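Local coordinates for cytochrome c-552 Ks_3358 (Candidatus Kuenenia stuttgartiensis, PDB 5MXZ), which binds one heme c covalently and probably serves as a small electron-transfer cytochrome of an anammox bacterium, at residues E47-Q52 with A75-V80; K7-H12 with H17-N22. The protein carries 1 engineered substitution. One frame throughout, in Å; residues are numbered along the deposited sequence.

Contact 1. Residues E47-Q52 with A75-V80. With ZN (zinc ion), chain E; ZN (zinc ion), chain H; HEC (heme c), chain B; EDO (1,2-ethanediol), chain N.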
# COMPACT_ATOMS: atom_id res chain seq x y z
N GLU A 47 1.61 3.90 -11.14
CA GLU A 47 3.04 4.11 -11.03
C GLU A 47 3.45 4.71 -9.69
O GLU A 47 4.43 4.27 -9.10
CB GLU A 47 3.52 5.01 -12.17
CG GLU A 47 4.99 5.34 -12.14
CD GLU A 47 5.33 6.51 -13.03
OE1 GLU A 47 6.23 7.31 -12.66
OE2 GLU A 47 4.71 6.64 -14.10
N ARG A 48 2.69 5.70 -9.21
CA ARG A 48 2.90 6.31 -7.89
C ARG A 48 2.76 5.26 -6.78
O ARG A 48 3.60 5.21 -5.87
CB ARG A 48 1.94 7.50 -7.66
CG ARG A 48 1.95 8.13 -6.27
CD ARG A 48 3.10 9.12 -6.02
NE ARG A 48 4.39 8.47 -5.81
CZ ARG A 48 4.83 7.96 -4.65
NH1 ARG A 48 4.09 8.00 -3.55
NH2 ARG A 48 6.02 7.39 -4.59
N ILE A 49 1.73 4.43 -6.88
CA ILE A 49 1.50 3.33 -5.94
C ILE A 49 2.70 2.35 -5.95
O ILE A 49 3.24 2.03 -4.89
CB ILE A 49 0.15 2.60 -6.20
CG1 ILE A 49 -1.04 3.55 -5.92
CG2 ILE A 49 0.02 1.33 -5.36
CD1 ILE A 49 -2.38 3.13 -6.51
N ILE A 50 3.11 1.94 -7.15
CA ILE A 50 4.25 1.02 -7.34
C ILE A 50 5.55 1.62 -6.78
O ILE A 50 6.27 0.94 -6.03
CB ILE A 50 4.38 0.57 -8.83
CG1 ILE A 50 3.21 -0.35 -9.20
CG2 ILE A 50 5.71 -0.14 -9.09
CD1 ILE A 50 2.84 -0.35 -10.67
N GLU A 51 5.82 2.88 -7.12
CA GLU A 51 7.01 3.57 -6.61
C GLU A 51 7.01 3.62 -5.08
O GLU A 51 8.05 3.37 -4.46
CB GLU A 51 7.15 4.98 -7.19
CG GLU A 51 8.51 5.60 -6.88
CD GLU A 51 8.65 7.05 -7.31
OE1 GLU A 51 9.70 7.39 -7.90
OE2 GLU A 51 7.75 7.87 -7.02
N GLN A 52 5.85 3.92 -4.50
CA GLN A 52 5.71 3.99 -3.04
C GLN A 52 6.02 2.66 -2.37
O GLN A 52 6.73 2.64 -1.37
CB GLN A 52 4.33 4.50 -2.64
CG GLN A 52 4.18 4.70 -1.13
CD GLN A 52 5.05 5.83 -0.58
OE1 GLN A 52 5.24 6.86 -1.23
NE2 GLN A 52 5.58 5.62 0.62
N ALA A 75 0.82 -6.79 -8.21
CA ALA A 75 -0.33 -7.52 -7.64
C ALA A 75 -1.00 -6.79 -6.46
O ALA A 75 -2.19 -7.02 -6.18
CB ALA A 75 0.09 -8.92 -7.23
N LEU A 76 -0.25 -5.93 -5.79
CA LEU A 76 -0.77 -5.12 -4.68
C LEU A 76 -1.62 -3.93 -5.12
O LEU A 76 -2.40 -3.40 -4.33
CB LEU A 76 0.38 -4.65 -3.76
CG LEU A 76 0.98 -5.69 -2.81
CD1 LEU A 76 2.36 -5.23 -2.36
CD2 LEU A 76 0.08 -5.96 -1.61
N VAL A 77 -1.47 -3.50 -6.38
CA VAL A 77 -2.21 -2.34 -6.91
C VAL A 77 -3.75 -2.51 -6.80
O VAL A 77 -4.40 -1.64 -6.21
CB VAL A 77 -1.73 -1.88 -8.32
CG1 VAL A 77 -2.57 -0.71 -8.84
CG2 VAL A 77 -0.27 -1.46 -8.29
N PRO A 78 -4.33 -3.64 -7.32
CA PRO A 78 -5.79 -3.78 -7.18
C PRO A 78 -6.29 -3.95 -5.73
O PRO A 78 -7.48 -3.76 -5.47
CB PRO A 78 -6.13 -5.02 -8.02
CG PRO A 78 -4.85 -5.74 -8.19
CD PRO A 78 -3.77 -4.71 -8.17
N VAL A 79 -5.39 -4.30 -4.81
CA VAL A 79 -5.71 -4.33 -3.39
C VAL A 79 -5.84 -2.90 -2.84
O VAL A 79 -6.85 -2.56 -2.22
CB VAL A 79 -4.70 -5.17 -2.57
CG1 VAL A 79 -5.08 -5.18 -1.09
CG2 VAL A 79 -4.63 -6.61 -3.09
N VAL A 80 -4.83 -2.07 -3.11
CA VAL A 80 -4.81 -0.65 -2.74
C VAL A 80 -6.04 0.08 -3.33
O VAL A 80 -6.67 0.91 -2.66
CB VAL A 80 -3.48 0.03 -3.18
CG1 VAL A 80 -3.56 1.55 -3.06
CG2 VAL A 80 -2.31 -0.50 -2.36
ZN ZN E . 6.02 7.73 -15.30
ZN ZN H . 8.37 10.12 -8.03
FE HEC B . 2.47 2.31 3.07
CHA HEC B . 2.10 5.58 2.09
CHB HEC B . 0.99 1.23 0.16
CHC HEC B . 3.39 -0.92 3.85
CHD HEC B . 3.17 3.32 6.26
NA HEC B . 1.70 3.26 1.38
C1A HEC B . 1.56 4.58 1.17
C2A HEC B . 0.93 4.95 -0.11
C3A HEC B . 0.60 3.65 -0.70
C4A HEC B . 1.11 2.69 0.31
CMA HEC B . -0.08 3.37 -2.03
CAA HEC B . 0.66 6.35 -0.60
CBA HEC B . 1.47 6.88 -1.76
CGA HEC B . 0.82 8.19 -2.17
O1A HEC B . -0.15 8.65 -1.53
O2A HEC B . 1.29 8.77 -3.15
NB HEC B . 2.25 0.45 2.14
C1B HEC B . 1.61 0.18 0.98
C2B HEC B . 1.59 -1.25 0.56
C3B HEC B . 2.32 -1.86 1.69
C4B HEC B . 2.66 -0.75 2.59
CMB HEC B . 0.98 -1.89 -0.66
CAB HEC B . 2.68 -3.27 1.88
CBB HEC B . 3.70 -3.84 0.91
NC HEC B . 3.19 1.34 4.78
C1C HEC B . 3.46 0.03 4.96
C2C HEC B . 3.91 -0.35 6.33
C3C HEC B . 3.84 0.95 7.02
C4C HEC B . 3.37 1.90 6.00
CMC HEC B . 4.31 -1.71 6.85
CAC HEC B . 4.13 1.24 8.46
CBC HEC B . 5.52 0.97 9.00
ND HEC B . 2.64 4.16 4.01
C1D HEC B . 2.93 4.40 5.30
C2D HEC B . 3.00 5.83 5.67
C3D HEC B . 2.67 6.51 4.41
C4D HEC B . 2.47 5.38 3.48
CMD HEC B . 3.31 6.45 7.01
CAD HEC B . 2.59 7.98 4.09
CBD HEC B . 3.93 8.29 3.40
CGD HEC B . 3.81 8.97 2.04
O1D HEC B . 4.85 9.43 1.51
O2D HEC B . 2.70 9.07 1.46
C1 EDO N . -8.55 -1.42 0.76
O1 EDO N . -8.11 -0.29 0.01
C2 EDO N . -7.33 -2.20 1.25
O2 EDO N . -6.50 -1.34 2.03

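Contact 2. Residues K7-H12 with H17-N22. Engineered in segment 7-12: Phe-9 (natural residue Tyr). With ZN (zinc ion), chain J; HEC (heme c), chain B; EDO (1,2-ethanediol), chain O; EDO (1,2-ethanediol), chain N.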
# COMPACT_ATOMS: atom_id res chain seq x y z
N LYS A 7 -3.08 -11.74 0.05
CA LYS A 7 -2.19 -12.47 0.97
C LYS A 7 -0.91 -11.67 1.25
O LYS A 7 -0.46 -11.61 2.39
CB LYS A 7 -1.88 -13.89 0.45
CG LYS A 7 -0.98 -14.71 1.37
CD LYS A 7 -1.25 -16.21 1.32
CE LYS A 7 -0.44 -16.93 2.39
NZ LYS A 7 -0.74 -18.39 2.50
N LEU A 8 -0.34 -11.06 0.20
CA LEU A 8 0.81 -10.17 0.34
C LEU A 8 0.50 -8.95 1.19
O LEU A 8 1.32 -8.54 2.01
CB LEU A 8 1.34 -9.72 -1.04
CG LEU A 8 1.98 -10.75 -1.96
CD1 LEU A 8 2.08 -10.17 -3.36
CD2 LEU A 8 3.34 -11.21 -1.45
N PHE A 9 -0.70 -8.38 1.01
CA PHE A 9 -1.14 -7.21 1.77
C PHE A 9 -1.29 -7.52 3.26
O PHE A 9 -0.88 -6.72 4.10
CB PHE A 9 -2.46 -6.66 1.21
CG PHE A 9 -2.84 -5.31 1.76
CD1 PHE A 9 -2.39 -4.14 1.14
CD2 PHE A 9 -3.65 -5.20 2.89
CE1 PHE A 9 -2.74 -2.89 1.63
CE2 PHE A 9 -4.00 -3.95 3.39
CZ PHE A 9 -3.55 -2.80 2.77
N LEU A 10 -1.87 -8.67 3.56
CA LEU A 10 -2.06 -9.13 4.94
C LEU A 10 -0.72 -9.42 5.63
O LEU A 10 -0.58 -9.19 6.84
CB LEU A 10 -2.98 -10.36 4.99
CG LEU A 10 -4.44 -10.24 4.50
CD1 LEU A 10 -5.11 -11.60 4.38
CD2 LEU A 10 -5.27 -9.31 5.37
N GLN A 11 0.25 -9.89 4.85
CA GLN A 11 1.60 -10.19 5.33
C GLN A 11 2.46 -8.95 5.55
O GLN A 11 3.23 -8.90 6.51
CB GLN A 11 2.33 -11.11 4.34
CG GLN A 11 1.96 -12.59 4.41
CD GLN A 11 2.45 -13.40 3.20
OE1 GLN A 11 3.01 -12.87 2.24
NE2 GLN A 11 2.22 -14.71 3.26
N HIS A 12 2.34 -7.95 4.66
CA HIS A 12 3.31 -6.85 4.58
C HIS A 12 2.79 -5.44 4.85
O HIS A 12 3.59 -4.54 5.13
CB HIS A 12 4.01 -6.87 3.21
CG HIS A 12 4.78 -8.12 2.94
ND1 HIS A 12 6.00 -8.39 3.52
CD2 HIS A 12 4.51 -9.18 2.13
CE1 HIS A 12 6.44 -9.56 3.09
NE2 HIS A 12 5.56 -10.06 2.25
N HIS A 17 -1.65 -0.05 7.06
CA HIS A 17 -2.85 0.19 6.25
C HIS A 17 -3.85 -0.95 6.47
O HIS A 17 -3.64 -2.06 5.96
CB HIS A 17 -2.51 0.26 4.77
CG HIS A 17 -1.37 1.17 4.43
ND1 HIS A 17 -1.51 2.53 4.33
CD2 HIS A 17 -0.08 0.90 4.12
CE1 HIS A 17 -0.35 3.08 4.00
NE2 HIS A 17 0.53 2.11 3.86
N GLY A 18 -4.91 -0.69 7.23
CA GLY A 18 -5.94 -1.71 7.50
C GLY A 18 -6.69 -2.16 6.25
O GLY A 18 -6.73 -1.44 5.25
N VAL A 19 -7.29 -3.35 6.32
CA VAL A 19 -8.03 -3.93 5.18
C VAL A 19 -9.24 -3.12 4.72
O VAL A 19 -9.62 -3.17 3.54
CB VAL A 19 -8.43 -5.42 5.39
CG1 VAL A 19 -7.19 -6.30 5.45
CG2 VAL A 19 -9.30 -5.61 6.63
N ASP A 20 -9.84 -2.37 5.64
CA ASP A 20 -11.04 -1.57 5.36
C ASP A 20 -10.78 -0.28 4.56
O ASP A 20 -11.72 0.46 4.24
CB ASP A 20 -11.82 -1.27 6.65
CG ASP A 20 -11.00 -0.55 7.72
OD1 ASP A 20 -9.77 -0.35 7.55
OD2 ASP A 20 -11.59 -0.18 8.75
N GLY A 21 -9.51 -0.03 4.22
CA GLY A 21 -9.11 1.19 3.51
C GLY A 21 -8.79 2.36 4.44
O GLY A 21 -8.72 3.51 3.99
N ASN A 22 -8.59 2.05 5.72
CA ASN A 22 -8.30 3.04 6.76
C ASN A 22 -6.99 2.67 7.46
O ASN A 22 -6.78 1.49 7.78
CB ASN A 22 -9.43 3.09 7.79
CG ASN A 22 -10.76 3.48 7.19
OD1 ASN A 22 -10.89 4.53 6.56
ND2 ASN A 22 -11.77 2.64 7.38
ZN ZN J . 5.92 -12.39 2.16
FE HEC B . 2.47 2.31 3.07
CHA HEC B . 2.10 5.58 2.09
CHB HEC B . 0.99 1.23 0.16
CHC HEC B . 3.39 -0.92 3.85
CHD HEC B . 3.17 3.32 6.26
NA HEC B . 1.70 3.26 1.38
C1A HEC B . 1.56 4.58 1.17
C2A HEC B . 0.93 4.95 -0.11
C3A HEC B . 0.60 3.65 -0.70
C4A HEC B . 1.11 2.69 0.31
CMA HEC B . -0.08 3.37 -2.03
CAA HEC B . 0.66 6.35 -0.60
CBA HEC B . 1.47 6.88 -1.76
CGA HEC B . 0.82 8.19 -2.17
O1A HEC B . -0.15 8.65 -1.53
O2A HEC B . 1.29 8.77 -3.15
NB HEC B . 2.25 0.45 2.14
C1B HEC B . 1.61 0.18 0.98
C2B HEC B . 1.59 -1.25 0.56
C3B HEC B . 2.32 -1.86 1.69
C4B HEC B . 2.66 -0.75 2.59
CMB HEC B . 0.98 -1.89 -0.66
CAB HEC B . 2.68 -3.27 1.88
CBB HEC B . 3.70 -3.84 0.91
NC HEC B . 3.19 1.34 4.78
C1C HEC B . 3.46 0.03 4.96
C2C HEC B . 3.91 -0.35 6.33
C3C HEC B . 3.84 0.95 7.02
C4C HEC B . 3.37 1.90 6.00
CMC HEC B . 4.31 -1.71 6.85
CAC HEC B . 4.13 1.24 8.46
CBC HEC B . 5.52 0.97 9.00
ND HEC B . 2.64 4.16 4.01
C1D HEC B . 2.93 4.40 5.30
C2D HEC B . 3.00 5.83 5.67
C3D HEC B . 2.67 6.51 4.41
C4D HEC B . 2.47 5.38 3.48
CMD HEC B . 3.31 6.45 7.01
CAD HEC B . 2.59 7.98 4.09
CBD HEC B . 3.93 8.29 3.40
CGD HEC B . 3.81 8.97 2.04
O1D HEC B . 4.85 9.43 1.51
O2D HEC B . 2.70 9.07 1.46
C1 EDO O . -8.52 0.53 11.68
O1 EDO O . -8.18 0.28 10.32
C2 EDO O . -10.02 0.33 11.88
O2 EDO O . -10.73 1.12 10.92
C1 EDO N . -8.55 -1.42 0.76
O1 EDO N . -8.11 -0.29 0.01
C2 EDO N . -7.33 -2.20 1.25
O2 EDO N . -6.50 -1.34 2.03

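Contact 1. Residues E47-Q52 with A75-V80
Ile-49, Ile-50, Val-77 and Val-80 form a helix-to-helix contact of the class I cytochrome c fold, where helix 46-55 meets helix 77-80 beside the heme. The backbones come nearest at Ile-49 and Val-77, whose CA atoms are 6.8 Å apart, and no hydrogen bond crosses.

Apolar packing does the joining. Ile-49 and Val-80 meet tip to tip, CD1 of Ile-49 lying 4.0 Å from CG1 of Val-80. Val-77 offers one methyl to two partners: its CG2, set beside the backbone N (chi1 178°), lies 3.8 Å from CG1 of Ile-50, the side chains crossing at about a right angle, and also meets CG2 of Ile-49. Two heme methyls border this patch, CMA 3.9 Å from CG2 of Ile-49 and CMB against CG2 of Val-80.

Polar bonds lie elsewhere. Arg-48 is bent at chi2 and chi3, and three acceptors round the edge of its guanidinium, in or close to its plane, fix its rotation. NH2 makes a salt bridge to OE2 of Glu-51, which also binds a zinc ion. NH1 gives one N-H to OE1 of Gln-52, nearly straight (174°), and the other to O2A of the heme propionate, 2.9 Å from NH1 of Arg-48.

Contact 2. Residues K7-H12 with H17-N22
Phe-9, an engineered residue that replaces the natural tyrosine, meets Val-19 and the carbonyl of His-17 where helix 5-12 of the cytochrome c fold faces the loop that follows the heme-binding CXXCH motif. His-17 ends that motif, so the contact brackets the heme attachment site.

Phe-9 has the greatest buried area here. With CG turned away from the backbone N (chi1 -169°), its ring points at the loop, and the far end does the touching: CE2 lies 3.2 Å from O of His-17, and CZ lies 3.8 Å from CB of the same residue. The carbonyl approaches the ring obliquely, whereas O of Gly-18 stands near the ring plane, at its edge.

Val-19 is the second. It sits in a type I turn from Gly-18 to Gly-21, and its CG1 packs 3.6 Å from CD2 of Leu-10 at the exposed margin. Asp-20 and Asn-22 brace this turn: OD1 of Asp-20 accepts from N of Asn-22, an Asx turn.

His-17 is the third, joining the contact to the metal. Its ring stacks with Phe-35, and Met-61 is the other axial ligand; NE2 of His-17 binds the heme iron at 2.1 Å.

How the contacts relate
From the N terminus, helix 5-12 runs into the heme-attachment segment with Cys-13 and Cys-16, and contact 2 closes this short loop, with four residues between its segments. The chain then passes helices 25-30 and 38-43 before contact 1 opens at 47-52; it closes 22 residues further on, at 75-80, after a connection that carries Met-61 and most of helix 70-75. The two closures are therefore in series, neither nested nor crossed. Their centres are 12 Å apart, on opposite sides of the chain's centre, yet they touch: CG1 of Val-79 packs 3.6 Å from CG of Phe-9, bringing the N-terminal and C-terminal helices together. Both contacts also reach the one heme.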